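Local coordinates for protein PrgB (Enterococcus faecalis, PDB 6EVU) that promotes cell aggregation, biofilm formation and conjugation by binding and compacting DNA, this chain being the adhesin domain of the cell-wall-attached protein, at residues H210-S215 and S298-A303; E134-P139 and S281-M286; G166-T171 and D236-S241. All blocks are in the same frame, centred on the assembly; numbering follows the deposited sequence.

Overall arrangement
All three contacts reach the antiparallel sheet that contains strands 124-137, 169-179, 280-287 and 211-215. Contact 1 is the buried one, near the centre of the chain. It joins this sheet to the second one across the sandwich, through a carboxylate, a water and a bound Tris molecule. Contacts 2 and 3 stay on the other face of the first sheet. Contact 2, partly buried, spans strand 169-179 with a single side-chain hydrogen bond, and contact 3, at the surface, reaches over two strands with a salt bridge. Strand 280-287, part of contact 2, hydrogen-bonds on one side to strand 211-215 of contact 1 and on the other to strand 169-179 of contact 3.

Contact 1: residues H210-S215 and S298-A303; sequences HAEFVS and SAQWFA. With TRS (2-amino-2-hydroxymethyl-propane-1,3-diol), chain C.
Strands 211-215 and 299-302, carrying E212 and Q300, face each other with their axes 9.4 Å apart at the closest point and their directions 49° from parallel. That is too far for backbone pairing, so side chains, one water and a bound Tris molecule fill the gap. E212 does most of the reaching: with CG anti to the carbonyl carbon (chi1 -51°) and the rest of the chain extended, its carboxylate arrives alongside CB of Q300. One water sits between the strands, donating to E212 OE1 at 2.7 Å and to W301 O at 2.8 Å. The same water accepts from Q300 NE2 at 3.1 Å, while that amide nitrogen is also bonded to G285 O on strand 280-287. This is the interior of a beta sandwich, consistent with the lectin-like fold of antigen I/II adhesins, with strand 211-215 in one sheet and 299-302 in the other. Tris, probably from the crystallisation liquor, occupies the polar end of the gap and uses both carboxylate oxygens. Its amine N donates to E212 OE1 at 3.0 Å and its hydroxyl O3 donates to E212 OE2 at 2.7 Å. O3 in turn accepts an almost straight bond from W301 N, 2.9 Å long with an N-H...O angle of 176°, and Tris is also hydrogen-bonded to S199, N201 and D260. The W301 indole turns away, its NE1 hydrogen-bonded to I155 O and its ring stacked with F158. Further along, the chemistry turns apolar, where CG1 of V214 comes loosely to CE1 of F302, whose ring also stacks with F284.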
ATOM      1  N   HIS A 210     -12.624   3.879  -9.712  1.00 48.57           N
ATOM      2  CA  HIS A 210     -11.953   4.117  -8.436  1.00 44.46           C
ATOM      3  C   HIS A 210     -10.457   4.176  -8.671  1.00 35.60           C
ATOM      4  O   HIS A 210      -9.955   3.674  -9.680  1.00 50.32           O
ATOM      5  CB  HIS A 210     -12.300   3.033  -7.388  1.00 40.10           C
ATOM      6  CG  HIS A 210     -11.554   1.745  -7.543  1.00 38.54           C
ATOM      7  ND1 HIS A 210     -12.002   0.714  -8.341  1.00 35.31           N
ATOM      8  CD2 HIS A 210     -10.414   1.304  -6.962  1.00 32.71           C
ATOM      9  CE1 HIS A 210     -11.148  -0.294  -8.267  1.00 34.76           C
ATOM     10  NE2 HIS A 210     -10.174   0.038  -7.439  1.00 38.15           N
ATOM     11  N   ALA A 211      -9.730   4.729  -7.700  1.00 45.78           N
ATOM     12  CA  ALA A 211      -8.271   4.743  -7.797  1.00 40.92           C
ATOM     13  C   ALA A 211      -7.655   4.333  -6.468  1.00 41.04           C
ATOM     14  O   ALA A 211      -8.180   4.688  -5.414  1.00 37.93           O
ATOM     15  CB  ALA A 211      -7.718   6.118  -8.166  1.00 43.37           C
ATOM     16  N   GLU A 212      -6.558   3.580  -6.550  1.00 36.03           N
ATOM     17  CA  GLU A 212      -5.657   3.365  -5.411  1.00 34.23           C
ATOM     18  C   GLU A 212      -4.737   4.579  -5.277  1.00 40.66           C
ATOM     19  O   GLU A 212      -4.294   5.151  -6.293  1.00 44.98           O
ATOM     20  CB  GLU A 212      -4.857   2.065  -5.569  1.00 34.39           C
ATOM     21  CG  GLU A 212      -5.761   0.907  -5.882  1.00 32.51           C
ATOM     22  CD  GLU A 212      -5.155  -0.451  -5.639  1.00 40.35           C
ATOM     23  OE1 GLU A 212      -3.931  -0.539  -5.397  1.00 37.67           O
ATOM     24  OE2 GLU A 212      -5.900  -1.453  -5.757  1.00 33.58           O
ATOM     25  N   PHE A 213      -4.514   5.019  -4.028  1.00 33.78           N
ATOM     26  CA  PHE A 213      -3.753   6.240  -3.729  1.00 41.70           C
ATOM     27  C   PHE A 213      -2.831   6.033  -2.537  1.00 36.92           C
ATOM     28  O   PHE A 213      -2.952   5.051  -1.787  1.00 29.84           O
ATOM     29  CB  PHE A 213      -4.688   7.437  -3.413  1.00 32.09           C
ATOM     30  CG  PHE A 213      -5.526   7.252  -2.143  1.00 32.88           C
ATOM     31  CD1 PHE A 213      -5.042   7.651  -0.903  1.00 38.81           C
ATOM     32  CD2 PHE A 213      -6.814   6.724  -2.234  1.00 32.96           C
ATOM     33  CE1 PHE A 213      -5.795   7.504   0.239  1.00 39.53           C
ATOM     34  CE2 PHE A 213      -7.603   6.592  -1.091  1.00 34.20           C
ATOM     35  CZ  PHE A 213      -7.103   6.966   0.144  1.00 34.32           C
ATOM     36  N   VAL A 214      -1.911   6.992  -2.361  1.00 31.44           N
ATOM     37  CA  VAL A 214      -1.224   7.240  -1.110  1.00 30.64           C
ATOM     38  C   VAL A 214      -1.462   8.684  -0.691  1.00 33.49           C
ATOM     39  O   VAL A 214      -1.797   9.534  -1.512  1.00 33.82           O
ATOM     40  CB  VAL A 214       0.278   6.942  -1.238  1.00 29.44           C
ATOM     41  CG1 VAL A 214       0.460   5.452  -1.450  1.00 30.13           C
ATOM     42  CG2 VAL A 214       0.948   7.780  -2.438  1.00 34.46           C
ATOM     43  N   SER A 215      -1.332   8.953   0.610  1.00 32.97           N
ATOM     44  CA  SER A 215      -1.633  10.288   1.136  1.00 35.35           C
ATOM     45  C   SER A 215      -1.037  10.409   2.535  1.00 36.20           C
ATOM     46  O   SER A 215      -0.502   9.435   3.085  1.00 30.96           O
ATOM     47  CB  SER A 215      -3.143  10.540   1.174  1.00 39.26           C
ATOM     48  OG  SER A 215      -3.700   9.655   2.133  1.00 37.28           O
ATOM     49  N   SER A 298     -13.004  -1.752  -3.031  1.00 28.58           N
ATOM     50  CA  SER A 298     -12.752  -1.693  -1.604  1.00 26.07           C
ATOM     51  C   SER A 298     -11.826  -2.800  -1.079  1.00 23.70           C
ATOM     52  O   SER A 298     -11.801  -3.040   0.138  1.00 26.53           O
ATOM     53  CB  SER A 298     -14.099  -1.710  -0.798  1.00 28.21           C
ATOM     54  OG  SER A 298     -14.969  -2.769  -1.255  1.00 29.81           O
ATOM     55  N   ALA A 299     -11.035  -3.451  -1.929  1.00 26.39           N
ATOM     56  CA  ALA A 299      -9.966  -4.293  -1.413  1.00 26.82           C
ATOM     57  C   ALA A 299      -8.737  -4.127  -2.302  1.00 25.88           C
ATOM     58  O   ALA A 299      -8.855  -4.054  -3.523  1.00 28.75           O
ATOM     59  CB  ALA A 299     -10.366  -5.771  -1.419  1.00 27.28           C
ATOM     60  N   GLN A 300      -7.556  -4.106  -1.662  1.00 26.47           N
ATOM     61  CA  GLN A 300      -6.348  -3.831  -2.435  1.00 26.32           C
ATOM     62  C   GLN A 300      -5.183  -4.640  -1.877  1.00 27.06           C
ATOM     63  O   GLN A 300      -5.187  -5.113  -0.738  1.00 27.69           O
ATOM     64  CB  GLN A 300      -6.012  -2.324  -2.386  1.00 26.56           C
ATOM     65  CG  GLN A 300      -5.467  -1.911  -1.016  1.00 25.84           C
ATOM     66  CD  GLN A 300      -5.449  -0.393  -0.847  1.00 34.87           C
ATOM     67  OE1 GLN A 300      -6.067   0.171   0.035  1.00 27.93           O
ATOM     68  NE2 GLN A 300      -4.688   0.271  -1.697  1.00 29.40           N
ATOM     69  N   TRP A 301      -4.136  -4.738  -2.719  1.00 24.69           N
ATOM     70  CA  TRP A 301      -2.863  -5.297  -2.287  1.00 27.42           C
ATOM     71  C   TRP A 301      -1.890  -4.141  -2.169  1.00 26.88           C
ATOM     72  O   TRP A 301      -1.732  -3.398  -3.140  1.00 28.92           O
ATOM     73  CB  TRP A 301      -2.386  -6.306  -3.339  1.00 27.95           C
ATOM     74  CG  TRP A 301      -0.979  -6.822  -3.099  1.00 27.90           C
ATOM     75  CD1 TRP A 301      -0.352  -6.918  -1.909  1.00 31.42           C
ATOM     76  CD2 TRP A 301      -0.043  -7.303  -4.087  1.00 32.15           C
ATOM     77  NE1 TRP A 301       0.925  -7.404  -2.053  1.00 34.33           N
ATOM     78  CE2 TRP A 301       1.139  -7.648  -3.388  1.00 30.23           C
ATOM     79  CE3 TRP A 301      -0.074  -7.427  -5.488  1.00 35.23           C
ATOM     80  CZ2 TRP A 301       2.276  -8.152  -4.066  1.00 38.07           C
ATOM     81  CZ3 TRP A 301       1.041  -7.951  -6.141  1.00 41.09           C
ATOM     82  CH2 TRP A 301       2.198  -8.269  -5.427  1.00 47.28           C
ATOM     83  N   PHE A 302      -1.269  -3.979  -1.004  1.00 27.80           N
ATOM     84  CA  PHE A 302      -0.239  -2.957  -0.815  1.00 26.82           C
ATOM     85  C   PHE A 302       1.063  -3.678  -0.486  1.00 22.82           C
ATOM     86  O   PHE A 302       1.219  -4.215   0.603  1.00 26.45           O
ATOM     87  CB  PHE A 302      -0.554  -1.934   0.280  1.00 27.59           C
ATOM     88  CG  PHE A 302       0.484  -0.855   0.302  1.00 28.17           C
ATOM     89  CD1 PHE A 302       0.426   0.160  -0.671  1.00 34.05           C
ATOM     90  CD2 PHE A 302       1.584  -0.958   1.106  1.00 30.18           C
ATOM     91  CE1 PHE A 302       1.392   1.138  -0.736  1.00 32.75           C
ATOM     92  CE2 PHE A 302       2.624   0.031   1.031  1.00 31.61           C
ATOM     93  CZ  PHE A 302       2.515   1.058   0.113  1.00 32.80           C
ATOM     94  N   ALA A 303       2.017  -3.635  -1.410  1.00 26.93           N
ATOM     95  CA  ALA A 303       3.337  -4.210  -1.196  1.00 31.30           C
ATOM     96  C   ALA A 303       4.324  -3.102  -0.848  1.00 30.14           C
ATOM     97  O   ALA A 303       4.300  -2.034  -1.475  1.00 35.98           O
ATOM     98  CB  ALA A 303       3.806  -4.926  -2.462  1.00 29.47           C
TER
HETATM   99  C   TRS C 602      -3.200  -3.747  -7.433  1.00 29.80           C
HETATM  100  C1  TRS C 602      -3.098  -4.282  -8.891  1.00 29.22           C
HETATM  101  C2  TRS C 602      -2.144  -4.384  -6.522  1.00 40.30           C
HETATM  102  C3  TRS C 602      -4.620  -4.013  -6.868  1.00 34.74           C
HETATM  103  N   TRS C 602      -2.900  -2.328  -7.506  1.00 34.33           N
HETATM  104  O1  TRS C 602      -3.998  -3.445  -9.611  1.00 40.13           O
HETATM  105  O2  TRS C 602      -0.857  -4.255  -7.067  1.00 45.21           O
HETATM  106  O3  TRS C 602      -4.543  -3.748  -5.445  1.00 34.46           O
HETATM  107  O   HOH W   1      -2.272  -0.682  -3.317  1.00 33.17           O

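Contact 2: residues E134-P139 and S281-M286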
ATOM      1  N   GLU A 134      -2.970   1.146  10.987  1.00 22.26           N
ATOM      2  CA  GLU A 134      -4.068   1.744  11.706  1.00 21.61           C
ATOM      3  C   GLU A 134      -5.123   2.149  10.705  1.00 27.27           C
ATOM      4  O   GLU A 134      -4.858   2.972   9.823  1.00 25.54           O
ATOM      5  CB  GLU A 134      -3.604   2.943  12.549  1.00 23.77           C
ATOM      6  CG  GLU A 134      -4.726   3.393  13.429  1.00 34.03           C
ATOM      7  CD  GLU A 134      -4.312   4.396  14.485  1.00 35.54           C
ATOM      8  OE1 GLU A 134      -3.080   4.638  14.727  1.00 37.67           O
ATOM      9  OE2 GLU A 134      -5.269   4.960  15.104  1.00 38.14           O
ATOM     10  N   LEU A 135      -6.334   1.614  10.878  1.00 25.03           N
ATOM     11  CA  LEU A 135      -7.474   2.072  10.092  1.00 23.66           C
ATOM     12  C   LEU A 135      -7.650   3.584  10.212  1.00 24.69           C
ATOM     13  O   LEU A 135      -7.637   4.161  11.316  1.00 26.60           O
ATOM     14  CB  LEU A 135      -8.759   1.348  10.534  1.00 24.77           C
ATOM     15  CG  LEU A 135     -10.083   1.627   9.788  1.00 25.94           C
ATOM     16  CD1 LEU A 135     -10.973   0.388   9.970  1.00 30.35           C
ATOM     17  CD2 LEU A 135     -10.873   2.885  10.361  1.00 26.29           C
ATOM     18  N   GLN A 136      -7.875   4.215   9.047  1.00 25.83           N
ATOM     19  CA  GLN A 136      -8.282   5.609   8.960  1.00 23.57           C
ATOM     20  C   GLN A 136      -9.630   5.855   8.281  1.00 27.69           C
ATOM     21  O   GLN A 136     -10.349   6.790   8.686  1.00 32.14           O
ATOM     22  CB  GLN A 136      -7.186   6.403   8.242  1.00 28.13           C
ATOM     23  CG  GLN A 136      -5.935   6.445   9.129  1.00 27.45           C
ATOM     24  CD  GLN A 136      -4.911   7.371   8.554  1.00 36.76           C
ATOM     25  OE1 GLN A 136      -4.536   7.212   7.413  1.00 36.24           O
ATOM     26  NE2 GLN A 136      -4.460   8.349   9.340  1.00 36.04           N
ATOM     27  N   SER A 137     -10.010   5.047   7.288  1.00 26.75           N
ATOM     28  CA  SER A 137     -11.304   5.218   6.640  1.00 26.74           C
ATOM     29  C   SER A 137     -11.778   3.838   6.174  1.00 25.91           C
ATOM     30  O   SER A 137     -10.975   3.004   5.743  1.00 27.13           O
ATOM     31  CB  SER A 137     -11.232   6.188   5.443  1.00 29.61           C
ATOM     32  OG  SER A 137     -12.520   6.480   4.895  1.00 32.27           O
ATOM     33  N   SER A 138     -13.095   3.621   6.294  1.00 26.62           N
ATOM     34  CA  SER A 138     -13.678   2.363   5.825  1.00 26.13           C
ATOM     35  C   SER A 138     -15.078   2.614   5.319  1.00 25.78           C
ATOM     36  O   SER A 138     -15.851   3.288   6.006  1.00 28.34           O
ATOM     37  CB  SER A 138     -13.743   1.288   6.921  1.00 28.24           C
ATOM     38  OG  SER A 138     -14.718   0.265   6.618  1.00 27.56           O
ATOM     39  N   PRO A 139     -15.460   2.035   4.176  1.00 26.25           N
ATOM     40  CA  PRO A 139     -16.843   2.158   3.674  1.00 28.76           C
ATOM     41  C   PRO A 139     -17.825   1.081   4.124  1.00 28.93           C
ATOM     42  O   PRO A 139     -18.935   1.018   3.562  1.00 30.74           O
ATOM     43  CB  PRO A 139     -16.647   2.047   2.155  1.00 28.91           C
ATOM     44  CG  PRO A 139     -15.565   0.962   2.077  1.00 26.18           C
ATOM     45  CD  PRO A 139     -14.574   1.334   3.222  1.00 26.79           C
ATOM     46  N   SER A 281       6.427   6.688   7.428  1.00 27.03           N
ATOM     47  CA  SER A 281       5.011   6.664   7.841  1.00 26.66           C
ATOM     48  C   SER A 281       4.186   7.378   6.785  1.00 26.81           C
ATOM     49  O   SER A 281       4.569   8.462   6.350  1.00 28.70           O
ATOM     50  CB  SER A 281       4.838   7.356   9.172  1.00 30.81           C
ATOM     51  OG  SER A 281       3.488   7.213   9.640  1.00 31.50           O
ATOM     52  N   PHE A 282       3.102   6.765   6.337  1.00 25.16           N
ATOM     53  CA  PHE A 282       2.296   7.346   5.261  1.00 28.41           C
ATOM     54  C   PHE A 282       0.985   6.577   5.250  1.00 29.89           C
ATOM     55  O   PHE A 282       0.832   5.579   5.974  1.00 26.79           O
ATOM     56  CB  PHE A 282       3.005   7.251   3.904  1.00 31.79           C
ATOM     57  CG  PHE A 282       3.263   5.827   3.479  1.00 29.39           C
ATOM     58  CD1 PHE A 282       4.352   5.125   3.955  1.00 28.18           C
ATOM     59  CD2 PHE A 282       2.358   5.191   2.606  1.00 28.39           C
ATOM     60  CE1 PHE A 282       4.552   3.790   3.621  1.00 26.80           C
ATOM     61  CE2 PHE A 282       2.539   3.857   2.236  1.00 28.29           C
ATOM     62  CZ  PHE A 282       3.636   3.145   2.755  1.00 28.49           C
ATOM     63  N   SER A 283       0.014   7.049   4.438  1.00 26.32           N
ATOM     64  CA  SER A 283      -1.227   6.268   4.295  1.00 26.79           C
ATOM     65  C   SER A 283      -1.453   5.771   2.873  1.00 28.91           C
ATOM     66  O   SER A 283      -0.991   6.375   1.885  1.00 28.56           O
ATOM     67  CB  SER A 283      -2.450   7.086   4.754  1.00 27.62           C
ATOM     68  OG  SER A 283      -2.288   7.361   6.118  1.00 29.56           O
ATOM     69  N   PHE A 284      -2.187   4.663   2.746  1.00 27.08           N
ATOM     70  CA  PHE A 284      -2.531   4.168   1.410  1.00 26.31           C
ATOM     71  C   PHE A 284      -4.010   3.808   1.397  1.00 31.39           C
ATOM     72  O   PHE A 284      -4.591   3.504   2.434  1.00 26.18           O
ATOM     73  CB  PHE A 284      -1.632   2.972   0.961  1.00 25.67           C
ATOM     74  CG  PHE A 284      -1.721   1.758   1.890  1.00 25.83           C
ATOM     75  CD1 PHE A 284      -2.653   0.774   1.667  1.00 23.26           C
ATOM     76  CD2 PHE A 284      -0.851   1.647   2.968  1.00 23.57           C
ATOM     77  CE1 PHE A 284      -2.732  -0.344   2.514  1.00 24.18           C
ATOM     78  CE2 PHE A 284      -0.915   0.501   3.830  1.00 26.55           C
ATOM     79  CZ  PHE A 284      -1.884  -0.464   3.583  1.00 24.54           C
ATOM     80  N   GLY A 285      -4.623   3.749   0.227  1.00 28.22           N
ATOM     81  CA  GLY A 285      -6.034   3.447   0.236  1.00 29.33           C
ATOM     82  C   GLY A 285      -6.648   3.395  -1.139  1.00 27.26           C
ATOM     83  O   GLY A 285      -5.962   3.175  -2.153  1.00 31.15           O
ATOM     84  N   MET A 286      -7.966   3.443  -1.129  1.00 28.93           N
ATOM     85  CA  MET A 286      -8.757   3.412  -2.350  1.00 28.66           C
ATOM     86  C   MET A 286      -9.834   4.479  -2.258  1.00 34.32           C
ATOM     87  O   MET A 286     -10.510   4.581  -1.232  1.00 32.14           O
ATOM     88  CB  MET A 286      -9.401   2.036  -2.573  1.00 29.10           C
ATOM     89  CG  MET A 286      -8.433   0.877  -2.301  1.00 29.93           C
ATOM     90  SD  MET A 286      -9.326  -0.728  -2.398  1.00 29.97           S
ATOM     91  CE  MET A 286      -9.568  -0.872  -4.196  1.00 28.75           C
TER
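The hydroxyl of S283 donates to Q136 OE1, 2.6 Å from OG to OE1, and this one short bond carries the whole contact. The C=O...OG angle at the amide oxygen is 137°, with the donor tilted somewhat out of the carbonyl plane. Q136 sends CG anti to its carbonyl carbon (chi1 -67°) and runs on extended, which carries the amide over the intervening strand to S283. The serine has the same first-torsion choice and lifts OG toward the glutamine. The amide reaches the serine through OE1 of Q136, with S283 CB 3.4 Å from that oxygen, and the CA atoms of Q136 and S283 remain 8.5 Å apart.

The strand bridged in this way is 169-179, which pairs antiparallel with both partners, so strands 124-137 and 280-287 run in the same direction. The Q136 chain passes over K170 and R172, while CB of S283 packs at 3.4 Å from T171 O. S283 N makes a probable backbone hydrogen bond to S215 O, on the other neighbour of its strand. F282 and F284 point to the opposite face of the sheet, where F284 stacks on F302 in the second sheet. Near its end, at Q136, strand 124-137 is irregular. Its psi of -33° departs from extended geometry, and Q136 and S137 both pair with K170. S137 OG then makes a probable hydrogen bond to D168 O, which ties the strand's end to the residue just before strand 169-179. Two residues set against one on the neighbouring strand is a classic beta bulge, here in an antiparallel sheet of the glucan-binding-protein-C-type adhesin domain.

Contact 3: residues G166-T171 and D236-S241; sequences GKDVKT and DGKFYS
D168 and K238 meet through a salt bridge, approaching each other from opposite directions with K238 NZ 2.7 Å from D168 OD2. The ammonium takes the syn lone pair of OD2, and K238 CE follows it in at 3.2 Å from D168 OD2. With CG anti to the carbonyl carbon (chi1 -56°) and the chain extended beyond it, K238 carries NZ over to D168. D168 OD1 is hydrogen-bonded with T287 OG1, so both carboxylate oxygens have partners and its rotation is probably fixed. The F213 ring of strand 211-215 also makes a cation-pi contact with K238, whereas K170 NZ stays 6.7 Å from K238 NZ and pairs instead with D216.

D168 lies just before strand 169-179, and K238 leads into the short strand 239-240, which forms a two-stranded antiparallel ribbon with 232-233. Strands 280-287 and 211-215 lie between them, so the bridge passes over both. F239 N makes a probable backbone hydrogen bond to V214 O, joining the ribbon to the edge of the main sheet.

Further hydrogen bonds shape the turn that presents the lysine. D236 OD1 accepts from K238 N at 3.0 Å (N-H...O angle 157°), which makes an Asx turn with G237 at its middle. The other oxygen, D236 OD2, accepts from Y240 OH at 2.7 Å on its syn side, 27° out of the carboxylate plane.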
ATOM      1  N   GLY A 166     -19.816   5.786   0.118  1.00 38.06           N
ATOM      2  CA  GLY A 166     -18.782   6.321  -0.736  1.00 39.05           C
ATOM      3  C   GLY A 166     -17.454   6.641  -0.067  1.00 40.71           C
ATOM      4  O   GLY A 166     -16.606   7.272  -0.704  1.00 39.70           O
ATOM      5  N   LYS A 167     -17.251   6.254   1.193  1.00 36.01           N
ATOM      6  CA  LYS A 167     -16.017   6.623   1.882  1.00 38.86           C
ATOM      7  C   LYS A 167     -14.812   5.881   1.311  1.00 36.37           C
ATOM      8  O   LYS A 167     -14.920   4.771   0.758  1.00 32.87           O
ATOM      9  CB  LYS A 167     -16.137   6.319   3.379  1.00 33.19           C
ATOM     10  CG  LYS A 167     -17.151   7.181   4.113  1.00 37.70           C
ATOM     11  CD  LYS A 167     -17.300   6.549   5.471  1.00 37.81           C
ATOM     12  CE  LYS A 167     -16.370   7.207   6.488  1.00 58.99           C
ATOM     13  NZ  LYS A 167     -15.041   7.734   5.990  1.00 64.66           N
ATOM     14  N   ASP A 168     -13.645   6.497   1.469  1.00 30.72           N
ATOM     15  CA  ASP A 168     -12.392   5.830   1.123  1.00 29.64           C
ATOM     16  C   ASP A 168     -12.134   4.598   1.991  1.00 32.84           C
ATOM     17  O   ASP A 168     -12.575   4.505   3.137  1.00 31.92           O
ATOM     18  CB  ASP A 168     -11.196   6.792   1.319  1.00 33.40           C
ATOM     19  CG  ASP A 168     -11.142   7.917   0.284  1.00 46.17           C
ATOM     20  OD1 ASP A 168     -11.972   7.918  -0.646  1.00 40.52           O
ATOM     21  OD2 ASP A 168     -10.251   8.800   0.432  1.00 42.28           O
ATOM     22  N   VAL A 169     -11.428   3.639   1.418  1.00 26.07           N
ATOM     23  CA  VAL A 169     -10.584   2.748   2.203  1.00 25.56           C
ATOM     24  C   VAL A 169      -9.300   3.515   2.483  1.00 27.54           C
ATOM     25  O   VAL A 169      -8.700   4.037   1.551  1.00 30.21           O
ATOM     26  CB  VAL A 169     -10.312   1.449   1.439  1.00 27.12           C
ATOM     27  CG1 VAL A 169      -9.351   0.539   2.174  1.00 24.48           C
ATOM     28  CG2 VAL A 169     -11.643   0.707   1.208  1.00 28.60           C
ATOM     29  N   LYS A 170      -8.867   3.588   3.749  1.00 25.26           N
ATOM     30  CA  LYS A 170      -7.572   4.225   4.033  1.00 24.89           C
ATOM     31  C   LYS A 170      -6.942   3.661   5.299  1.00 27.31           C
ATOM     32  O   LYS A 170      -7.625   3.482   6.307  1.00 23.94           O
ATOM     33  CB  LYS A 170      -7.701   5.760   4.115  1.00 25.44           C
ATOM     34  CG  LYS A 170      -6.293   6.423   4.102  1.00 27.48           C
ATOM     35  CD  LYS A 170      -6.364   7.927   3.971  1.00 33.49           C
ATOM     36  CE  LYS A 170      -6.687   8.612   5.282  1.00 32.66           C
ATOM     37  NZ  LYS A 170      -6.689  10.149   5.134  1.00 36.28           N
ATOM     38  N   THR A 171      -5.638   3.359   5.232  1.00 24.23           N
ATOM     39  CA  THR A 171      -4.867   2.730   6.287  1.00 24.41           C
ATOM     40  C   THR A 171      -3.563   3.499   6.446  1.00 24.02           C
ATOM     41  O   THR A 171      -2.867   3.744   5.443  1.00 27.49           O
ATOM     42  CB  THR A 171      -4.541   1.259   5.963  1.00 25.43           C
ATOM     43  OG1 THR A 171      -5.777   0.549   5.670  1.00 24.89           O
ATOM     44  CG2 THR A 171      -3.843   0.599   7.126  1.00 26.32           C
ATOM     45  N   ASP A 236      -7.613  16.972  -3.693  1.00 51.43           N
ATOM     46  CA  ASP A 236      -8.005  16.454  -2.390  1.00 54.83           C
ATOM     47  C   ASP A 236      -6.810  16.068  -1.518  1.00 48.87           C
ATOM     48  O   ASP A 236      -7.012  15.513  -0.427  1.00 49.24           O
ATOM     49  CB  ASP A 236      -8.965  15.265  -2.560  1.00 58.45           C
ATOM     50  CG  ASP A 236      -8.389  14.141  -3.424  1.00 60.50           C
ATOM     51  OD1 ASP A 236      -7.163  13.950  -3.396  1.00 55.39           O
ATOM     52  OD2 ASP A 236      -9.169  13.439  -4.113  1.00 57.66           O
ATOM     53  N   GLY A 237      -5.575  16.347  -1.967  1.00 52.74           N
ATOM     54  CA  GLY A 237      -4.392  16.115  -1.169  1.00 47.53           C
ATOM     55  C   GLY A 237      -3.809  14.731  -1.315  1.00 48.52           C
ATOM     56  O   GLY A 237      -2.742  14.452  -0.752  1.00 52.91           O
ATOM     57  N   LYS A 238      -4.464  13.864  -2.070  1.00 45.83           N
ATOM     58  CA  LYS A 238      -4.013  12.504  -2.288  1.00 46.22           C
ATOM     59  C   LYS A 238      -3.279  12.382  -3.622  1.00 48.26           C
ATOM     60  O   LYS A 238      -3.415  13.214  -4.528  1.00 41.32           O
ATOM     61  CB  LYS A 238      -5.207  11.546  -2.259  1.00 47.01           C
ATOM     62  CG  LYS A 238      -6.061  11.618  -0.970  1.00 38.33           C
ATOM     63  CD  LYS A 238      -7.373  10.883  -1.193  1.00 40.48           C
ATOM     64  CE  LYS A 238      -8.453  11.348  -0.187  1.00 50.42           C
ATOM     65  NZ  LYS A 238      -9.836  11.203  -0.741  1.00 51.46           N
ATOM     66  N   PHE A 239      -2.531  11.303  -3.753  1.00 35.67           N
ATOM     67  CA  PHE A 239      -1.711  11.044  -4.923  1.00 45.58           C
ATOM     68  C   PHE A 239      -2.293   9.815  -5.622  1.00 44.73           C
ATOM     69  O   PHE A 239      -2.251   8.712  -5.068  1.00 39.51           O
ATOM     70  CB  PHE A 239      -0.263  10.835  -4.485  1.00 38.68           C
ATOM     71  CG  PHE A 239       0.350  12.015  -3.735  1.00 39.94           C
ATOM     72  CD1 PHE A 239       0.178  12.181  -2.366  1.00 36.75           C
ATOM     73  CD2 PHE A 239       1.129  12.968  -4.419  1.00 39.91           C
ATOM     74  CE1 PHE A 239       0.782  13.245  -1.671  1.00 43.07           C
ATOM     75  CE2 PHE A 239       1.722  14.033  -3.729  1.00 47.88           C
ATOM     76  CZ  PHE A 239       1.546  14.181  -2.366  1.00 37.69           C
ATOM     77  N   TYR A 240      -2.850  10.007  -6.816  1.00 42.70           N
ATOM     78  CA  TYR A 240      -3.354   8.911  -7.627  1.00 39.65           C
ATOM     79  C   TYR A 240      -3.558   9.382  -9.056  1.00 51.87           C
ATOM     80  O   TYR A 240      -3.411  10.568  -9.373  1.00 59.97           O
ATOM     81  CB  TYR A 240      -4.667   8.347  -7.072  1.00 41.78           C
ATOM     82  CG  TYR A 240      -5.752   9.398  -6.954  1.00 40.84           C
ATOM     83  CD1 TYR A 240      -5.830  10.218  -5.832  1.00 44.04           C
ATOM     84  CD2 TYR A 240      -6.690   9.584  -7.962  1.00 41.15           C
ATOM     85  CE1 TYR A 240      -6.828  11.169  -5.677  1.00 43.80           C
ATOM     86  CE2 TYR A 240      -7.714  10.578  -7.836  1.00 46.33           C
ATOM     87  CZ  TYR A 240      -7.777  11.359  -6.675  1.00 46.46           C
ATOM     88  OH  TYR A 240      -8.767  12.320  -6.526  1.00 50.21           O
ATOM     89  N   SER A 241      -3.906   8.437  -9.925  1.00 45.28           N
ATOM     90  CA  SER A 241      -4.242   8.806 -11.295  1.00 47.12           C
ATOM     91  C   SER A 241      -5.710   9.175 -11.356  1.00 49.75           C
ATOM     92  O   SER A 241      -6.568   8.317 -11.086  1.00 47.09           O
ATOM     93  CB  SER A 241      -3.953   7.686 -12.284  1.00 53.21           C
ATOM     94  OG  SER A 241      -4.502   8.009 -13.576  1.00 52.43           O
TER